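PDB 4HBS: putative hydrolase from Bacteroides ovatus, which is of unknown function but, as a five-bladed beta-propeller related to the beta-fructosidase clan, may hydrolyse glycosidic bonds. Local coordinates for residues Asp19-Leu24 against Asp42-Ala47; Glu370-Thr375 against Phe399-Asn404; Glu25-Arg30 against Thr340-Leu345. All coordinates share one frame; numbering follows the deposited sequence.

Interaction 1: residues Asp19-Leu24 against Asp42-Ala47; sequences DSEWNL and DLKYNA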
loop_
_atom_site.group_PDB
_atom_site.type_symbol
_atom_site.label_atom_id
_atom_site.label_comp_id
_atom_site.label_asym_id
_atom_site.label_seq_id
_atom_site.Cartn_x
_atom_site.Cartn_y
_atom_site.Cartn_z
ATOM N N ASP A 19 0.331 -10.012 23.743
ATOM C CA ASP A 19 0.432 -9.058 24.849
ATOM C C ASP A 19 -0.845 -8.229 24.809
ATOM O O ASP A 19 -1.253 -7.805 23.728
ATOM C CB ASP A 19 1.690 -8.164 24.681
ATOM C CG ASP A 19 2.098 -7.311 25.881
ATOM O OD1 ASP A 19 1.233 -7.032 26.741
ATOM O OD2 ASP A 19 3.260 -6.854 25.914
ATOM N N SER A 20 -1.495 -8.024 25.958
ATOM C CA SER A 20 -2.735 -7.243 26.022
ATOM C C SER A 20 -2.486 -5.786 25.615
ATOM O O SER A 20 -3.407 -5.142 25.103
ATOM C CB SER A 20 -3.356 -7.314 27.415
ATOM O OG SER A 20 -2.493 -6.785 28.407
ATOM N N GLU A 21 -1.228 -5.286 25.794
ATOM C CA GLU A 21 -0.818 -3.935 25.383
ATOM C C GLU A 21 -1.010 -3.721 23.851
ATOM O O GLU A 21 -1.306 -2.598 23.439
ATOM C CB GLU A 21 0.657 -3.682 25.776
ATOM C CG GLU A 21 1.130 -2.240 25.569
ATOM C CD GLU A 21 1.748 -1.845 24.229
ATOM O OE1 GLU A 21 2.046 -2.740 23.407
ATOM O OE2 GLU A 21 1.942 -0.626 24.008
ATOM N N TRP A 22 -0.885 -4.805 23.023
ATOM C CA TRP A 22 -1.039 -4.750 21.558
ATOM C C TRP A 22 -2.471 -4.387 21.114
ATOM O O TRP A 22 -2.659 -3.985 19.964
ATOM C CB TRP A 22 -0.632 -6.088 20.905
ATOM C CG TRP A 22 0.792 -6.522 21.161
ATOM C CD1 TRP A 22 1.792 -5.786 21.727
ATOM C CD2 TRP A 22 1.374 -7.793 20.821
ATOM N NE1 TRP A 22 2.949 -6.528 21.797
ATOM C CE2 TRP A 22 2.720 -7.767 21.256
ATOM C CE3 TRP A 22 0.886 -8.959 20.196
ATOM C CZ2 TRP A 22 3.598 -8.839 21.041
ATOM C CZ3 TRP A 22 1.742 -10.043 20.037
ATOM C CH2 TRP A 22 3.082 -9.977 20.456
ATOM N N ASN A 23 -3.470 -4.545 22.004
ATOM C CA ASN A 23 -4.878 -4.239 21.755
ATOM C C ASN A 23 -5.394 -4.935 20.462
ATOM O O ASN A 23 -5.992 -4.308 19.581
ATOM C CB ASN A 23 -5.124 -2.717 21.737
ATOM C CG ASN A 23 -6.568 -2.298 21.990
ATOM O OD1 ASN A 23 -7.469 -3.130 22.202
ATOM N ND2 ASN A 23 -6.842 -0.994 21.874
ATOM N N LEU A 24 -5.151 -6.248 20.380
ATOM C CA LEU A 24 -5.630 -7.094 19.292
ATOM C C LEU A 24 -6.954 -7.733 19.736
ATOM O O LEU A 24 -7.128 -8.025 20.923
ATOM C CB LEU A 24 -4.594 -8.183 18.931
ATOM C CG LEU A 24 -3.193 -7.711 18.537
ATOM C CD1 LEU A 24 -2.363 -8.860 18.068
ATOM C CD2 LEU A 24 -3.243 -6.674 17.462
ATOM N N ASP A 42 -6.363 -5.254 14.605
ATOM C CA ASP A 42 -5.419 -4.456 15.410
ATOM C C ASP A 42 -6.145 -3.149 15.813
ATOM O O ASP A 42 -6.232 -2.220 15.006
ATOM C CB ASP A 42 -4.094 -4.186 14.647
ATOM C CG ASP A 42 -2.986 -3.594 15.500
ATOM O OD1 ASP A 42 -3.299 -2.858 16.453
ATOM O OD2 ASP A 42 -1.803 -3.871 15.210
ATOM N N LEU A 43 -6.692 -3.093 17.056
ATOM C CA LEU A 43 -7.448 -1.923 17.506
ATOM C C LEU A 43 -6.520 -0.771 17.857
ATOM O O LEU A 43 -6.959 0.379 17.795
ATOM C CB LEU A 43 -8.360 -2.250 18.683
ATOM C CG LEU A 43 -9.298 -3.468 18.533
ATOM C CD1 LEU A 43 -10.208 -3.573 19.726
ATOM C CD2 LEU A 43 -10.121 -3.405 17.254
ATOM N N LYS A 44 -5.233 -1.062 18.198
ATOM C CA LYS A 44 -4.225 -0.028 18.503
ATOM C C LYS A 44 -3.957 0.806 17.261
ATOM O O LYS A 44 -3.917 2.034 17.345
ATOM C CB LYS A 44 -2.910 -0.684 18.978
ATOM C CG LYS A 44 -1.893 0.242 19.613
ATOM C CD LYS A 44 -0.619 -0.535 19.977
ATOM C CE LYS A 44 -0.198 -0.361 21.412
ATOM N NZ LYS A 44 0.550 0.909 21.646
ATOM N N TYR A 45 -3.764 0.130 16.096
ATOM C CA TYR A 45 -3.488 0.812 14.830
ATOM C C TYR A 45 -4.751 1.425 14.290
ATOM O O TYR A 45 -4.704 2.562 13.868
ATOM C CB TYR A 45 -2.798 -0.100 13.810
ATOM C CG TYR A 45 -1.301 -0.045 13.992
ATOM C CD1 TYR A 45 -0.700 -0.586 15.122
ATOM C CD2 TYR A 45 -0.506 0.709 13.137
ATOM C CE1 TYR A 45 0.663 -0.438 15.360
ATOM C CE2 TYR A 45 0.854 0.888 13.379
ATOM C CZ TYR A 45 1.434 0.336 14.508
ATOM O OH TYR A 45 2.779 0.549 14.742
ATOM N N ASN A 46 -5.900 0.748 14.384
ATOM C CA ASN A 46 -7.167 1.360 13.966
ATOM C C ASN A 46 -7.379 2.690 14.721
ATOM O O ASN A 46 -7.849 3.647 14.116
ATOM C CB ASN A 46 -8.351 0.413 14.205
ATOM C CG ASN A 46 -8.383 -0.762 13.264
ATOM O OD1 ASN A 46 -7.488 -0.947 12.441
ATOM N ND2 ASN A 46 -9.410 -1.593 13.354
ATOM N N ALA A 47 -6.959 2.766 16.016
ATOM C CA ALA A 47 -7.073 3.986 16.827
ATOM C C ALA A 47 -6.069 5.022 16.384
ATOM O O ALA A 47 -6.423 6.202 16.314
ATOM C CB ALA A 47 -6.873 3.675 18.299
#
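With chi1 at -172° and -167°, Glu21 and Lys44 both throw CG to the side opposite their own backbone N, and later bends, at chi2 of the glutamate and at chi3 and chi4 of the lysine, bring carboxylate and ammonium together. The setting is the edge of an antiparallel propeller blade: Leu24, which opens strand 24-26, is bridged to Asp42, the last residue of strand 38-42, as a non-hydrogen-bonded pair, and helix 43-48 starts directly afterwards. The two charged chains meet at a slant in a salt bridge, with Lys44 NZ 3.1 Å from Glu21 OE2 and well above the carboxylate plane rather than within it. Glu106 offers the same ammonium a second, long and weak ion pair.

Between this bridge and the strands, the backbone does the joining. Leu43 N donates to Asn23 O at 2.9 Å, so the first turn of the helix is tied to the residue that leads from the 3-10 segment 20-22 into the strand. Asn23 lays its side chain across that of Leu43 at about a right angle, OD1 coming 3.7 Å from CD1, while CB of Lys44 packs 3.5 Å from Trp22 O.

The Asp42 carboxylate has two roles. As N-cap, its OD1 receives Tyr45 N at 3.0 Å; its OD2 forms a salt bridge with Arg401 of the neighbouring strand. Against this doubly engaged group lies a single methyl of the bridged partner, Leu24 CD2, 3.7 Å from Asp42 CG.

Interaction 2: residues Glu370-Thr375 against Phe399-Asn404; sequences ELVIST and FYRVFN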
loop_
_atom_site.group_PDB
_atom_site.type_symbol
_atom_site.label_atom_id
_atom_site.label_comp_id
_atom_site.label_asym_id
_atom_site.label_seq_id
_atom_site.Cartn_x
_atom_site.Cartn_y
_atom_site.Cartn_z
ATOM N N GLU A 370 4.238 -12.347 12.621
ATOM C CA GLU A 370 2.845 -12.340 12.163
ATOM C C GLU A 370 2.705 -11.457 10.936
ATOM O O GLU A 370 3.524 -10.559 10.746
ATOM C CB GLU A 370 1.886 -11.837 13.304
ATOM C CG GLU A 370 1.906 -10.341 13.667
ATOM C CD GLU A 370 2.928 -9.887 14.692
ATOM O OE1 GLU A 370 3.993 -10.536 14.794
ATOM O OE2 GLU A 370 2.675 -8.873 15.388
ATOM N N LEU A 371 1.684 -11.675 10.112
ATOM C CA LEU A 371 1.478 -10.781 8.970
ATOM C C LEU A 371 0.739 -9.581 9.461
ATOM O O LEU A 371 -0.190 -9.767 10.228
ATOM C CB LEU A 371 0.679 -11.442 7.845
ATOM C CG LEU A 371 1.298 -12.667 7.230
ATOM C CD1 LEU A 371 0.261 -13.467 6.488
ATOM C CD2 LEU A 371 2.435 -12.316 6.312
ATOM N N VAL A 372 1.143 -8.359 9.067
ATOM C CA VAL A 372 0.414 -7.144 9.441
ATOM C C VAL A 372 -0.178 -6.621 8.145
ATOM O O VAL A 372 0.564 -6.219 7.255
ATOM C CB VAL A 372 1.268 -6.108 10.183
ATOM C CG1 VAL A 372 0.387 -4.978 10.725
ATOM C CG2 VAL A 372 2.045 -6.769 11.306
ATOM N N ILE A 373 -1.504 -6.724 8.006
ATOM C CA ILE A 373 -2.240 -6.371 6.797
ATOM C C ILE A 373 -3.108 -5.139 7.050
ATOM O O ILE A 373 -3.585 -4.941 8.165
ATOM C CB ILE A 373 -3.097 -7.606 6.368
ATOM C CG1 ILE A 373 -2.183 -8.771 5.919
ATOM C CG2 ILE A 373 -4.091 -7.261 5.261
ATOM C CD1 ILE A 373 -2.790 -10.096 6.022
ATOM N N SER A 374 -3.319 -4.323 6.018
ATOM C CA SER A 374 -4.161 -3.135 6.108
ATOM C C SER A 374 -4.983 -3.019 4.850
ATOM O O SER A 374 -4.472 -3.297 3.770
ATOM C CB SER A 374 -3.319 -1.875 6.316
ATOM O OG SER A 374 -2.767 -1.363 5.114
ATOM N N THR A 375 -6.248 -2.611 4.979
ATOM C CA THR A 375 -7.142 -2.429 3.845
ATOM C C THR A 375 -7.338 -0.962 3.550
ATOM O O THR A 375 -6.799 -0.102 4.232
ATOM C CB THR A 375 -8.508 -3.030 4.167
ATOM O OG1 THR A 375 -9.106 -2.312 5.253
ATOM C CG2 THR A 375 -8.442 -4.493 4.461
ATOM N N PHE A 399 -6.606 -2.197 10.184
ATOM C CA PHE A 399 -5.469 -3.093 10.327
ATOM C C PHE A 399 -5.839 -4.470 10.910
ATOM O O PHE A 399 -6.747 -4.592 11.740
ATOM C CB PHE A 399 -4.416 -2.415 11.199
ATOM C CG PHE A 399 -3.893 -1.151 10.563
ATOM C CD1 PHE A 399 -4.593 0.048 10.682
ATOM C CD2 PHE A 399 -2.753 -1.172 9.774
ATOM C CE1 PHE A 399 -4.113 1.214 10.100
ATOM C CE2 PHE A 399 -2.288 -0.003 9.167
ATOM C CZ PHE A 399 -2.969 1.181 9.344
ATOM N N TYR A 400 -5.116 -5.509 10.444
ATOM C CA TYR A 400 -5.278 -6.900 10.886
ATOM C C TYR A 400 -3.922 -7.543 11.113
ATOM O O TYR A 400 -2.962 -7.158 10.472
ATOM C CB TYR A 400 -6.051 -7.737 9.832
ATOM C CG TYR A 400 -7.390 -7.150 9.471
ATOM C CD1 TYR A 400 -7.491 -6.115 8.547
ATOM C CD2 TYR A 400 -8.555 -7.596 10.081
ATOM C CE1 TYR A 400 -8.716 -5.536 8.244
ATOM C CE2 TYR A 400 -9.787 -7.005 9.805
ATOM C CZ TYR A 400 -9.864 -5.980 8.880
ATOM O OH TYR A 400 -11.073 -5.383 8.631
ATOM N N ARG A 401 -3.851 -8.534 11.993
ATOM C CA ARG A 401 -2.638 -9.328 12.229
ATOM C C ARG A 401 -3.022 -10.796 12.088
ATOM O O ARG A 401 -4.069 -11.198 12.614
ATOM C CB ARG A 401 -2.026 -9.053 13.600
ATOM C CG ARG A 401 -1.718 -7.587 13.840
ATOM C CD ARG A 401 -0.373 -7.346 14.490
ATOM N NE ARG A 401 -0.097 -5.907 14.568
ATOM C CZ ARG A 401 1.107 -5.349 14.704
ATOM N NH1 ARG A 401 2.199 -6.106 14.794
ATOM N NH2 ARG A 401 1.229 -4.027 14.753
ATOM N N VAL A 402 -2.241 -11.568 11.318
ATOM C CA VAL A 402 -2.481 -12.991 11.103
ATOM C C VAL A 402 -1.336 -13.733 11.749
ATOM O O VAL A 402 -0.188 -13.568 11.330
ATOM C CB VAL A 402 -2.622 -13.366 9.602
ATOM C CG1 VAL A 402 -3.083 -14.811 9.438
ATOM C CG2 VAL A 402 -3.574 -12.420 8.877
ATOM N N PHE A 403 -1.631 -14.533 12.782
ATOM C CA PHE A 403 -0.619 -15.352 13.453
ATOM C C PHE A 403 -0.749 -16.789 12.994
ATOM O O PHE A 403 -1.865 -17.287 12.800
ATOM C CB PHE A 403 -0.760 -15.280 14.958
ATOM C CG PHE A 403 -0.412 -13.936 15.529
ATOM C CD1 PHE A 403 -1.297 -12.872 15.424
ATOM C CD2 PHE A 403 0.762 -13.751 16.248
ATOM C CE1 PHE A 403 -0.995 -11.639 15.987
ATOM C CE2 PHE A 403 1.064 -12.517 16.813
ATOM C CZ PHE A 403 0.188 -11.466 16.673
ATOM N N ASN A 404 0.387 -17.452 12.804
ATOM C CA ASN A 404 0.438 -18.841 12.386
ATOM C C ASN A 404 -0.107 -19.030 10.932
ATOM O O ASN A 404 -0.596 -20.107 10.590
ATOM C CB ASN A 404 -0.305 -19.723 13.411
ATOM C CG ASN A 404 0.243 -21.115 13.569
ATOM O OD1 ASN A 404 1.414 -21.401 13.272
ATOM N ND2 ASN A 404 -0.591 -22.020 14.055
HETATM O O HOH W 1 -11.422 -3.883 6.315
#
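Glu370 and Arg401 meet in a salt bridge, NH1 lying 2.9 Å from OE2. The carboxylate oxygen sits at the rim of the guanidinium, near its plane, but the donor rises above the carboxylate plane, with the two planes turned 42° apart. Over one face of the guanidinium lies Val372 CG2, 3.6 Å from NH1. Glu370 takes the crowded position, CG between backbone N and carbonyl carbon (chi1 72°), which lays its stem along Phe403: CB stands 3.5 Å from the ring centroid, a CH-pi contact almost straight over the face.

Behind these groups runs the backbone ladder, paired bonds joining Leu371 with Val402 and Ile373 with Tyr400. On the face carrying those four, Ile373 CD1 packs 3.8 Å from Val402 CG2, and a water links Thr375 OG1 to Tyr400 OH.

A second shell fixes the charges. Thr368 N holds Glu370 OE1, while Arg401 gives NE to Asp42 and NH1 also to Leu365 O. A leucine in place of Arg401 would probably leave Glu370 OE2 and Asp42 OD2 as buried negative charges deprived of this shared mate. On the face of Val372 and Arg401, His362 bonds Ser374 OG.

This antiparallel pair, with strand 399-403 central in the five-stranded sheet, forms the interior of one blade of the propeller, bearing the charged groups on the Arg401 face and mostly apolar packing on the other.

Interaction 3: residues Glu25-Arg30 against Thr340-Leu345; sequences ELMPNR and TLPEFL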
loop_
_atom_site.group_PDB
_atom_site.type_symbol
_atom_site.label_atom_id
_atom_site.label_comp_id
_atom_site.label_asym_id
_atom_site.label_seq_id
_atom_site.Cartn_x
_atom_site.Cartn_y
_atom_site.Cartn_z
ATOM N N GLU A 25 -7.893 -7.915 18.800
ATOM C CA GLU A 25 -9.188 -8.526 19.084
ATOM C C GLU A 25 -9.352 -9.690 18.113
ATOM O O GLU A 25 -9.415 -9.452 16.910
ATOM C CB GLU A 25 -10.303 -7.473 18.938
ATOM C CG GLU A 25 -11.665 -7.890 19.472
ATOM C CD GLU A 25 -12.819 -7.246 18.731
ATOM O OE1 GLU A 25 -13.037 -6.027 18.919
ATOM O OE2 GLU A 25 -13.463 -7.943 17.912
ATOM N N LEU A 26 -9.351 -10.952 18.615
ATOM C CA LEU A 26 -9.461 -12.134 17.752
ATOM C C LEU A 26 -10.759 -12.111 16.974
ATOM O O LEU A 26 -11.788 -11.733 17.528
ATOM C CB LEU A 26 -9.382 -13.428 18.579
ATOM C CG LEU A 26 -9.272 -14.732 17.793
ATOM C CD1 LEU A 26 -7.881 -14.947 17.278
ATOM C CD2 LEU A 26 -9.636 -15.879 18.641
HETATM N N MSE A 27 -10.710 -12.485 15.687
HETATM C CA MSE A 27 -11.903 -12.517 14.841
HETATM C C MSE A 27 -12.465 -13.899 14.848
HETATM O O MSE A 27 -11.695 -14.854 14.930
HETATM C CB MSE A 27 -11.587 -12.077 13.411
HETATM C CG MSE A 27 -11.595 -10.590 13.258
HETATM SE SE MSE A 27 -11.204 -10.060 11.476
HETATM C CE MSE A 27 -12.842 -10.492 10.658
ATOM N N PRO A 28 -13.800 -14.063 14.752
ATOM C CA PRO A 28 -14.366 -15.419 14.789
ATOM C C PRO A 28 -14.017 -16.237 13.554
ATOM O O PRO A 28 -13.754 -15.659 12.493
ATOM C CB PRO A 28 -15.872 -15.163 14.875
ATOM C CG PRO A 28 -16.063 -13.843 14.252
ATOM C CD PRO A 28 -14.860 -13.043 14.617
ATOM N N ASN A 29 -13.963 -17.583 13.710
ATOM C CA ASN A 29 -13.744 -18.504 12.582
ATOM C C ASN A 29 -14.803 -18.122 11.539
ATOM O O ASN A 29 -16.000 -18.184 11.835
ATOM C CB ASN A 29 -13.832 -19.999 13.017
ATOM C CG ASN A 29 -14.984 -20.329 13.961
ATOM O OD1 ASN A 29 -15.012 -19.861 15.104
ATOM N ND2 ASN A 29 -15.969 -21.119 13.513
ATOM N N ARG A 30 -14.369 -17.598 10.388
ATOM C CA ARG A 30 -15.299 -17.056 9.403
ATOM C C ARG A 30 -15.982 -18.176 8.611
ATOM O O ARG A 30 -17.187 -18.392 8.754
ATOM C CB ARG A 30 -14.597 -16.071 8.422
ATOM C CG ARG A 30 -13.487 -15.165 9.002
ATOM C CD ARG A 30 -13.712 -13.704 8.713
ATOM N NE ARG A 30 -14.624 -13.078 9.682
ATOM C CZ ARG A 30 -15.543 -12.143 9.410
ATOM N NH1 ARG A 30 -15.727 -11.714 8.159
ATOM N NH2 ARG A 30 -16.297 -11.640 10.384
ATOM N N THR A 340 -11.060 -13.932 5.216
ATOM C CA THR A 340 -12.064 -13.118 4.534
ATOM C C THR A 340 -12.261 -11.827 5.292
ATOM O O THR A 340 -12.561 -11.864 6.478
ATOM C CB THR A 340 -13.353 -13.888 4.413
ATOM O OG1 THR A 340 -13.061 -15.150 3.815
ATOM C CG2 THR A 340 -14.368 -13.162 3.572
ATOM N N LEU A 341 -12.102 -10.687 4.618
ATOM C CA LEU A 341 -12.221 -9.380 5.259
ATOM C C LEU A 341 -13.655 -9.095 5.636
ATOM O O LEU A 341 -14.548 -9.565 4.945
ATOM C CB LEU A 341 -11.684 -8.282 4.343
ATOM C CG LEU A 341 -10.172 -8.327 4.150
ATOM C CD1 LEU A 341 -9.752 -7.675 2.844
ATOM C CD2 LEU A 341 -9.473 -7.698 5.317
ATOM N N PRO A 342 -13.910 -8.334 6.724
ATOM C CA PRO A 342 -15.299 -8.084 7.140
ATOM C C PRO A 342 -16.200 -7.463 6.084
ATOM O O PRO A 342 -15.753 -6.686 5.246
ATOM C CB PRO A 342 -15.152 -7.122 8.316
ATOM C CG PRO A 342 -13.801 -7.346 8.836
ATOM C CD PRO A 342 -12.951 -7.737 7.675
ATOM N N GLU A 343 -17.494 -7.793 6.166
ATOM C CA GLU A 343 -18.534 -7.260 5.286
ATOM C C GLU A 343 -18.996 -5.868 5.822
ATOM O O GLU A 343 -19.453 -5.024 5.040
ATOM C CB GLU A 343 -19.690 -8.275 5.259
ATOM C CG GLU A 343 -20.799 -8.025 4.249
ATOM C CD GLU A 343 -22.011 -8.907 4.488
ATOM O OE1 GLU A 343 -21.850 -9.988 5.104
ATOM O OE2 GLU A 343 -23.128 -8.515 4.073
ATOM N N PHE A 344 -18.831 -5.635 7.160
ATOM C CA PHE A 344 -19.224 -4.409 7.869
ATOM C C PHE A 344 -18.048 -3.752 8.592
ATOM O O PHE A 344 -17.203 -4.459 9.146
ATOM C CB PHE A 344 -20.269 -4.769 8.910
ATOM C CG PHE A 344 -21.473 -5.436 8.329
ATOM C CD1 PHE A 344 -22.539 -4.688 7.861
ATOM C CD2 PHE A 344 -21.536 -6.820 8.220
ATOM C CE1 PHE A 344 -23.678 -5.311 7.348
ATOM C CE2 PHE A 344 -22.657 -7.443 7.670
ATOM C CZ PHE A 344 -23.726 -6.685 7.247
ATOM N N LEU A 345 -18.015 -2.402 8.618
ATOM C CA LEU A 345 -16.963 -1.640 9.306
ATOM C C LEU A 345 -17.381 -1.284 10.725
ATOM O O LEU A 345 -18.548 -0.993 10.951
ATOM C CB LEU A 345 -16.656 -0.342 8.551
ATOM C CG LEU A 345 -16.288 -0.472 7.101
ATOM C CD1 LEU A 345 -16.119 0.882 6.475
ATOM C CD2 LEU A 345 -15.044 -1.311 6.921
#
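Thr340 O is the polar atom around which this contact gathers, though nothing in segment 25-30 gives it a hydrogen bond. Arg30, bent at chi2 and chi3, reaches toward this oxygen with CD and NH1, but its side chain is poorly ordered, and its position beside Thr340 O and Pro342 CA is only approximate.

The contact is carried more firmly by Met27, present as selenomethionine. Its chain turns at chi3 (75°) and brings CE to Pro342 CG at 3.8 Å, the two side chains crossing at about a right angle. The same methyl lies over one face of the Arg30 guanidinium, toward its rim, so it touches both the arginine and the proline, the arginine side again being approximate.

In the fold, the loop after strand 333-340, the last strand of one blade sheet, here meets the chain leaving strand 24-26, the edge strand of the next. Met27 also touches Val39 and Lys41 on strand 38-42. The loop's polar groups have partners on neighbouring residues: Thr340 OG1 bonds Asp319 and Leu341 O bonds Arg318.

A methyl resting on a proline ring is thus the firm part of this junction between blades; no polar bond ties the two segments together, and the approach of the disordered arginine to Thr340 O is not a hydrogen bond.

Together the contacts illustrate how a propeller closes its ring: the N-terminal strands 24-26 and 38-42 complete the sheet formed by the C-terminal strands 356-361, 371-377 and 399-403, the closure often called velcro. Interactions 1 and 2, with centres 12 Å apart, share this seam through Asp42 OD2 and Arg401 NE at 2.7 Å. Interaction 3 meets interaction 2 on the opposite face of the sheet from Arg401, where Met27 SE is 3.8 Å from Tyr400 CE2 and Leu341 CD2 is 3.5 Å from Thr375 CG2. A bound glycerol, probably from the crystallisation liquor, lies about 6 Å from the Arg401 side chain and may hint at a pocket, as such molecules often do.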